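Local structure of hypothetical protein (Sus scrofa, 3WOC) at residues A[113-118]-A[130-135]; A[80-85]-A[98-103]; A[66-71]-A[86-91]. The protein probably acts as a jacalin-like lectin of boar sperm, a prostate-derived glycoprotein with a beta-prism fold that binds heparin and is linked to capacitation. All coordinates share one frame; numbering follows the deposited sequence.

Contact 1: residues A[113-118]-A[130-135]; sequences QVLEGV and IGFTWG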
# COMPACT_ATOMS: atom_id res chain seq x y z
N GLN A 113 -13.83 -0.25 -10.70
CA GLN A 113 -13.09 -1.04 -9.71
C GLN A 113 -12.33 -0.14 -8.75
O GLN A 113 -11.96 0.99 -9.09
CB GLN A 113 -12.12 -1.99 -10.39
CG GLN A 113 -12.77 -3.13 -11.15
CD GLN A 113 -11.75 -4.07 -11.75
OE1 GLN A 113 -10.74 -3.64 -12.32
NE2 GLN A 113 -12.02 -5.36 -11.65
N VAL A 114 -12.12 -0.65 -7.54
CA VAL A 114 -11.43 0.08 -6.48
C VAL A 114 -10.39 -0.82 -5.83
O VAL A 114 -10.40 -2.03 -6.04
CB VAL A 114 -12.43 0.63 -5.41
CG1 VAL A 114 -13.56 1.43 -6.06
CG2 VAL A 114 -13.00 -0.50 -4.54
N LEU A 115 -9.50 -0.23 -5.04
CA LEU A 115 -8.46 -0.98 -4.34
C LEU A 115 -9.08 -1.85 -3.25
O LEU A 115 -9.82 -1.35 -2.40
CB LEU A 115 -7.42 -0.02 -3.74
CG LEU A 115 -6.12 -0.61 -3.17
CD1 LEU A 115 -5.17 -1.03 -4.28
CD2 LEU A 115 -5.45 0.40 -2.25
N GLU A 116 -8.78 -3.14 -3.29
CA GLU A 116 -9.25 -4.06 -2.26
C GLU A 116 -8.14 -4.97 -1.72
O GLU A 116 -8.40 -5.83 -0.88
CB GLU A 116 -10.49 -4.86 -2.71
CG GLU A 116 -10.38 -5.55 -4.07
CD GLU A 116 -11.70 -6.19 -4.52
OE1 GLU A 116 -11.64 -7.21 -5.25
OE2 GLU A 116 -12.79 -5.66 -4.18
N GLY A 117 -6.92 -4.75 -2.18
CA GLY A 117 -5.76 -5.50 -1.71
C GLY A 117 -4.42 -4.95 -2.17
O GLY A 117 -4.35 -4.13 -3.08
N VAL A 118 -3.35 -5.43 -1.53
CA VAL A 118 -1.98 -5.05 -1.87
C VAL A 118 -1.01 -6.21 -1.63
O VAL A 118 -1.17 -7.00 -0.69
CB VAL A 118 -1.53 -3.72 -1.14
CG1 VAL A 118 -1.98 -3.69 0.31
CG2 VAL A 118 -0.02 -3.48 -1.25
N ILE A 130 6.06 -3.19 -4.91
CA ILE A 130 4.65 -3.09 -4.53
C ILE A 130 3.70 -3.32 -5.71
O ILE A 130 3.97 -2.88 -6.83
CB ILE A 130 4.33 -1.76 -3.77
CG1 ILE A 130 2.98 -1.86 -3.04
CG2 ILE A 130 4.42 -0.55 -4.70
CD1 ILE A 130 2.79 -0.88 -1.89
N GLY A 131 2.61 -4.03 -5.43
CA GLY A 131 1.57 -4.28 -6.42
C GLY A 131 0.19 -4.15 -5.81
O GLY A 131 0.03 -4.18 -4.59
N PHE A 132 -0.82 -4.04 -6.67
CA PHE A 132 -2.17 -3.73 -6.24
C PHE A 132 -3.22 -4.61 -6.91
O PHE A 132 -3.14 -4.86 -8.11
CB PHE A 132 -2.48 -2.25 -6.50
CG PHE A 132 -1.43 -1.32 -5.97
CD1 PHE A 132 -1.39 -1.00 -4.61
CD2 PHE A 132 -0.45 -0.80 -6.81
CE1 PHE A 132 -0.40 -0.15 -4.12
CE2 PHE A 132 0.53 0.05 -6.31
CZ PHE A 132 0.56 0.37 -4.97
N THR A 133 -4.18 -5.07 -6.11
CA THR A 133 -5.31 -5.85 -6.62
C THR A 133 -6.59 -5.01 -6.54
O THR A 133 -6.86 -4.35 -5.54
CB THR A 133 -5.50 -7.19 -5.88
OG1 THR A 133 -6.16 -6.97 -4.63
CG2 THR A 133 -4.16 -7.89 -5.64
N TRP A 134 -7.38 -5.06 -7.61
CA TRP A 134 -8.54 -4.18 -7.77
C TRP A 134 -9.82 -4.99 -7.92
O TRP A 134 -9.79 -6.15 -8.34
CB TRP A 134 -8.34 -3.28 -8.99
CG TRP A 134 -7.00 -2.58 -9.03
CD1 TRP A 134 -5.85 -3.04 -9.60
CD2 TRP A 134 -6.68 -1.30 -8.47
NE1 TRP A 134 -4.83 -2.13 -9.43
CE2 TRP A 134 -5.32 -1.05 -8.74
CE3 TRP A 134 -7.42 -0.33 -7.77
CZ2 TRP A 134 -4.67 0.12 -8.34
CZ3 TRP A 134 -6.78 0.83 -7.36
CH2 TRP A 134 -5.42 1.05 -7.65
N GLY A 135 -10.94 -4.38 -7.56
CA GLY A 135 -12.24 -5.04 -7.70
C GLY A 135 -13.42 -4.11 -7.48
O GLY A 135 -13.27 -3.03 -6.89
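Leu115 CG lies opposite its backbone N (chi1 -170°) and Trp134 CG stands beside its own N, and on their shared face of the sheet these turns bring the two side chains together. The indole is turned across the CB-CG bond (chi2 90°). Leu115 CD1 then sits over one face of the six-membered ring, 4.0 Å from its centroid and displaced toward the rim. This is a CH-pi contact. The same methyl reaches Phe132 CB at 3.7 Å, so one leucine methyl touches both aromatic residues. Farther along, Val118 CG2 packs on Ile130 CG1.

Val114 and Thr133 point to the other face. Glu116, at the bulge, brings the end of its extended side chain over Gly135, with Glu116 OE1 3.3 Å from Gly135 CA. The lack of a side chain at Gly135 permits this approach. Glu116 OE2 forms a salt bridge with Lys18. Thr133 OG1 comes 3.3 Å from Gly117 CA, again at a glycine.

Backbone hydrogen bonds run from Val114 to Gly117. Val114 N donates to Gly135 O at 2.7 Å, and Gly135 N returns a bond to Val114 O. Thr133 O accepts a nearly straight bond from Glu116 N (3.2 Å, 174° at the hydrogen) and a weak one from Gly117 N. Thr133 N closes the next ring on Gly117 O. A bound glycerol, probably from the crystallisation liquor, is hydrogen-bonded to Trp134 NE1 and Phe132 N.

Glu116 and Gly117 together face Thr133. This is a classic beta bulge in an antiparallel hairpin whose strand 127-135 is an outer strand of one of the three four-stranded sheets of the jacalin-like beta-prism.

Contact 2: residues A[80-85]-A[98-103]; sequences FLQHVT and LETGKG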
# COMPACT_ATOMS: atom_id res chain seq x y z
N PHE A 80 14.24 1.28 -2.79
CA PHE A 80 13.07 1.10 -1.94
C PHE A 80 11.93 1.97 -2.43
O PHE A 80 12.15 2.99 -3.09
CB PHE A 80 13.40 1.45 -0.48
CG PHE A 80 14.54 0.66 0.10
CD1 PHE A 80 14.31 -0.59 0.67
CD2 PHE A 80 15.83 1.17 0.09
CE1 PHE A 80 15.36 -1.33 1.20
CE2 PHE A 80 16.89 0.44 0.62
CZ PHE A 80 16.65 -0.82 1.18
N LEU A 81 10.70 1.57 -2.10
CA LEU A 81 9.53 2.41 -2.32
C LEU A 81 9.70 3.70 -1.54
O LEU A 81 9.85 3.68 -0.31
CB LEU A 81 8.26 1.67 -1.90
CG LEU A 81 6.92 2.40 -2.02
CD1 LEU A 81 6.55 2.64 -3.48
CD2 LEU A 81 5.84 1.63 -1.30
N GLN A 82 9.68 4.82 -2.26
CA GLN A 82 9.92 6.15 -1.68
C GLN A 82 8.63 6.86 -1.32
O GLN A 82 8.45 7.32 -0.19
CB GLN A 82 10.71 7.03 -2.65
CG GLN A 82 12.17 6.67 -2.84
CD GLN A 82 13.05 7.03 -1.66
OE1 GLN A 82 12.65 7.80 -0.78
NE2 GLN A 82 14.25 6.47 -1.63
N HIS A 83 7.73 6.94 -2.29
CA HIS A 83 6.56 7.80 -2.18
C HIS A 83 5.32 7.10 -2.74
O HIS A 83 5.39 6.40 -3.75
CB HIS A 83 6.82 9.11 -2.93
CG HIS A 83 5.62 10.01 -3.03
ND1 HIS A 83 5.26 10.87 -2.02
CD2 HIS A 83 4.72 10.19 -4.02
CE1 HIS A 83 4.17 11.53 -2.38
NE2 HIS A 83 3.83 11.14 -3.59
N VAL A 84 4.19 7.31 -2.06
CA VAL A 84 2.89 6.90 -2.55
C VAL A 84 1.87 8.02 -2.30
O VAL A 84 1.79 8.55 -1.20
CB VAL A 84 2.45 5.54 -1.94
CG1 VAL A 84 1.00 5.53 -1.52
CG2 VAL A 84 2.73 4.40 -2.91
N THR A 85 1.14 8.40 -3.35
CA THR A 85 -0.05 9.23 -3.20
C THR A 85 -1.29 8.49 -3.71
O THR A 85 -1.38 8.13 -4.89
CB THR A 85 0.07 10.65 -3.83
OG1 THR A 85 -1.25 11.16 -4.13
CG2 THR A 85 0.86 10.62 -5.10
N LEU A 98 8.88 10.41 0.63
CA LEU A 98 9.64 11.43 -0.10
C LEU A 98 9.59 11.19 -1.61
O LEU A 98 9.83 10.08 -2.08
CB LEU A 98 11.09 11.45 0.40
CG LEU A 98 12.11 12.42 -0.20
CD1 LEU A 98 11.82 13.86 0.21
CD2 LEU A 98 13.52 12.02 0.22
N GLU A 99 9.28 12.24 -2.36
CA GLU A 99 9.19 12.15 -3.82
C GLU A 99 10.55 12.07 -4.50
O GLU A 99 11.13 13.11 -4.86
CB GLU A 99 8.43 13.35 -4.38
CG GLU A 99 6.93 13.25 -4.32
CD GLU A 99 6.27 14.29 -5.19
OE1 GLU A 99 6.44 14.22 -6.43
OE2 GLU A 99 5.57 15.17 -4.65
N THR A 100 11.06 10.86 -4.68
CA THR A 100 12.34 10.65 -5.37
C THR A 100 12.33 9.37 -6.19
O THR A 100 11.78 8.35 -5.76
CB THR A 100 13.53 10.59 -4.38
OG1 THR A 100 13.27 11.43 -3.25
CG2 THR A 100 14.82 11.05 -5.07
N GLY A 101 12.93 9.42 -7.37
CA GLY A 101 13.15 8.24 -8.18
C GLY A 101 12.24 8.10 -9.38
O GLY A 101 11.61 9.07 -9.81
N LYS A 102 12.19 6.89 -9.93
CA LYS A 102 11.34 6.58 -11.07
C LYS A 102 9.88 6.68 -10.65
O LYS A 102 9.51 6.25 -9.56
CB LYS A 102 11.63 5.18 -11.62
CG LYS A 102 13.11 4.77 -11.66
CD LYS A 102 13.93 5.64 -12.61
CE LYS A 102 15.40 5.26 -12.58
NZ LYS A 102 15.69 4.04 -13.40
N GLY A 103 9.06 7.27 -11.52
CA GLY A 103 7.64 7.41 -11.26
C GLY A 103 6.84 6.25 -11.81
O GLY A 103 7.25 5.61 -12.78
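The side chains of His83 and Glu99 run alongside each other in the same direction. His83 CG is turned opposite the backbone N (chi1 173°), which carries the imidazole out alongside the Glu99 chain. Glu99 then lays its CG methylene over the ring. That carbon is 3.6 Å from the ring centroid and almost on the ring normal, so the CH-pi contact is centred on the face. All five ring atoms are about equally far from it. The ring and carboxylate planes are 32° apart.

The polar atoms of the pair turn to other partners. His83 ND1 is hydrogen-bonded to Gly97 O, which fixes the rotation of the ring. Glu99 OE1 has a weak hydrogen bond to Tyr74 OH. The ionisable ends stay apart: His83 NE2 and Glu99 OE2 are 4.5 Å from each other. The nearby carboxylate would probably favour the protonated form of the imidazole.

Gln82 and His83 both face Arg76 in a classic beta bulge of strand 81-88. Both point toward residues 98-100, where the chain has left strand 93-97 and turns back to strand 102-106 on the far side of the same sheet of the beta-prism. Glu99 is the centre of an inverse gamma turn in this connection.

The carbonyl of Leu98 is directed at the bulge. Leu98 O lies 3.2 Å from Gln82 CB and 3.3 Å from His83 CB, so it touches both side chains at their roots. Gln82 bends at its second torsion (chi2 -73°). Its CG packs 3.4 Å from Thr100 O, and its side chain runs alongside that of Leu98. Just beyond, Gly101 O accepts a hydrogen bond from Arg76 NH1, which ties the connection to strand 70-77.

Contact 3: residues A[66-71]-A[86-91]; sequences PGEHII and LITNQG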
# COMPACT_ATOMS: atom_id res chain seq x y z
N PRO A 66 -17.07 6.77 4.72
CA PRO A 66 -17.94 5.69 4.25
C PRO A 66 -18.37 5.94 2.81
O PRO A 66 -18.80 7.05 2.47
CB PRO A 66 -19.15 5.78 5.20
CG PRO A 66 -18.64 6.48 6.42
CD PRO A 66 -17.63 7.45 5.91
N GLY A 67 -18.20 4.93 1.96
CA GLY A 67 -18.49 5.04 0.53
C GLY A 67 -17.33 5.60 -0.29
O GLY A 67 -17.45 5.76 -1.51
N GLU A 68 -16.22 5.90 0.37
CA GLU A 68 -15.01 6.41 -0.28
C GLU A 68 -14.00 5.29 -0.51
O GLU A 68 -13.77 4.46 0.37
CB GLU A 68 -14.39 7.53 0.56
CG GLU A 68 -13.16 8.19 -0.05
CD GLU A 68 -12.53 9.23 0.85
OE1 GLU A 68 -12.53 9.04 2.09
OE2 GLU A 68 -12.03 10.24 0.33
N HIS A 69 -13.41 5.28 -1.70
CA HIS A 69 -12.51 4.21 -2.13
C HIS A 69 -11.24 4.76 -2.78
O HIS A 69 -11.25 5.87 -3.30
CB HIS A 69 -13.21 3.31 -3.14
CG HIS A 69 -14.49 2.70 -2.65
ND1 HIS A 69 -14.53 1.72 -1.68
CD2 HIS A 69 -15.78 2.92 -3.02
CE1 HIS A 69 -15.78 1.38 -1.46
NE2 HIS A 69 -16.56 2.08 -2.26
N ILE A 70 -10.17 3.98 -2.75
CA ILE A 70 -8.96 4.27 -3.53
C ILE A 70 -9.19 3.81 -4.96
O ILE A 70 -9.54 2.65 -5.19
CB ILE A 70 -7.69 3.54 -2.97
CG1 ILE A 70 -7.55 3.68 -1.44
CG2 ILE A 70 -6.42 3.97 -3.73
CD1 ILE A 70 -7.17 5.06 -0.94
N ILE A 71 -9.01 4.71 -5.93
CA ILE A 71 -9.20 4.35 -7.34
C ILE A 71 -7.94 4.43 -8.21
O ILE A 71 -7.90 3.85 -9.30
CB ILE A 71 -10.42 5.09 -7.99
CG1 ILE A 71 -10.33 6.60 -7.79
CG2 ILE A 71 -11.73 4.55 -7.45
CD1 ILE A 71 -9.67 7.34 -8.94
N LEU A 86 -2.23 8.28 -2.80
CA LEU A 86 -3.47 7.57 -3.08
C LEU A 86 -4.56 8.57 -3.42
O LEU A 86 -4.74 9.55 -2.71
CB LEU A 86 -3.89 6.76 -1.85
CG LEU A 86 -2.82 5.97 -1.10
CD1 LEU A 86 -3.24 5.79 0.33
CD2 LEU A 86 -2.56 4.63 -1.76
N ILE A 87 -5.28 8.32 -4.51
CA ILE A 87 -6.35 9.22 -4.92
C ILE A 87 -7.71 8.52 -4.79
O ILE A 87 -7.85 7.34 -5.14
CB ILE A 87 -6.08 9.88 -6.32
CG1 ILE A 87 -7.14 9.52 -7.37
CG2 ILE A 87 -4.65 9.62 -6.82
CD1 ILE A 87 -8.16 10.62 -7.60
N THR A 88 -8.70 9.24 -4.26
CA THR A 88 -10.02 8.66 -4.00
C THR A 88 -11.05 9.04 -5.07
O THR A 88 -10.86 10.00 -5.81
CB THR A 88 -10.59 9.07 -2.60
OG1 THR A 88 -10.88 10.47 -2.59
CG2 THR A 88 -9.61 8.73 -1.48
N ASN A 89 -12.14 8.27 -5.11
CA ASN A 89 -13.30 8.56 -5.97
C ASN A 89 -14.07 9.81 -5.54
O ASN A 89 -14.99 10.25 -6.23
CB ASN A 89 -14.24 7.34 -6.04
CG ASN A 89 -14.88 6.99 -4.69
OD1 ASN A 89 -15.89 6.29 -4.65
ND2 ASN A 89 -14.30 7.45 -3.59
N GLN A 90 -13.67 10.37 -4.40
CA GLN A 90 -14.25 11.61 -3.87
C GLN A 90 -13.32 12.82 -4.01
O GLN A 90 -13.52 13.85 -3.38
CB GLN A 90 -14.65 11.42 -2.40
CG GLN A 90 -15.88 10.54 -2.20
CD GLN A 90 -16.41 10.54 -0.77
OE1 GLN A 90 -17.20 9.68 -0.39
NE2 GLN A 90 -15.97 11.52 0.03
N GLY A 91 -12.29 12.69 -4.85
CA GLY A 91 -11.39 13.80 -5.19
C GLY A 91 -10.27 14.10 -4.20
O GLY A 91 -9.51 15.05 -4.39
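Ile71 and Ile87 are joined through backbone and side chain at the open end of the hairpin made by strands 70-77 and 81-88, within one sheet of the jacalin-like beta-prism. Ile71 N donates to Ile87 O at 3.0 Å, nearly straight (170° at the hydrogen). Two residues on, Asn89 N donates to His69 O. Between these bonds Ile70 and Thr88 form a non-hydrogen-bonded antiparallel pair, and Thr88 CA adds a CA-H...O contact to His69 O.

Apolar side chains pack beside this ladder. Ile70 CD1 reaches Leu86 CB at 3.8 Å. Both residues also touch Leu62 of strand 58-63, so they join this sheet to the next one. Ile71 CD1 meets Ile87 CG1 at 3.7 Å. Ile71 CG1, placed between its backbone N and carbonyl carbon (chi1 52°), lies 3.6 Å from Asn89 N.

Farther out, before strand 70-77 begins, the chain faces the type I turn from Thr88, the last residue of its strand, to Gly91. Gly91 N is bonded to Thr88 O. The extended Glu68 chain lies against this turn. Gln90 comes alongside it, with Gln90 OE1 3.7 Å from Glu68 CB. The Asn89 side chain lies near Gly67 and His69.

The carboxylate of Glu68 is held by several partners. His65 N donates to Glu68 OE1, and Arg92 NH1 forms a salt bridge with Glu68 OE2. Arg92 N also donates to Thr88 OG1, so the residue just past the turn serves both side chains. Thr88 OG1 in turn donates to Glu68 OE2 at 3.1 Å, meeting that oxygen on its anti side, 21° out of the carboxylate plane.

How the contacts relate
Contacts 2 and 3 belong to one sheet of the beta-prism, and contact 1 to another. Strand 81-88 runs through both contacts 2 and 3, whose centres are about 21 Å apart, so they mark opposite ends of that strand. Along the chain their segments alternate. Contact 1 follows both. Its centre lies about 13 Å from that of contact 3 and about 18 Å from that of contact 2. The sheets meet where Leu115 N approaches Ile70 O at 2.9 Å, a probable hydrogen bond, and where Ile130 CD1 packs on Leu81 CD2. The two sheets thus meet at two separated places within a single jacalin-like lectin domain.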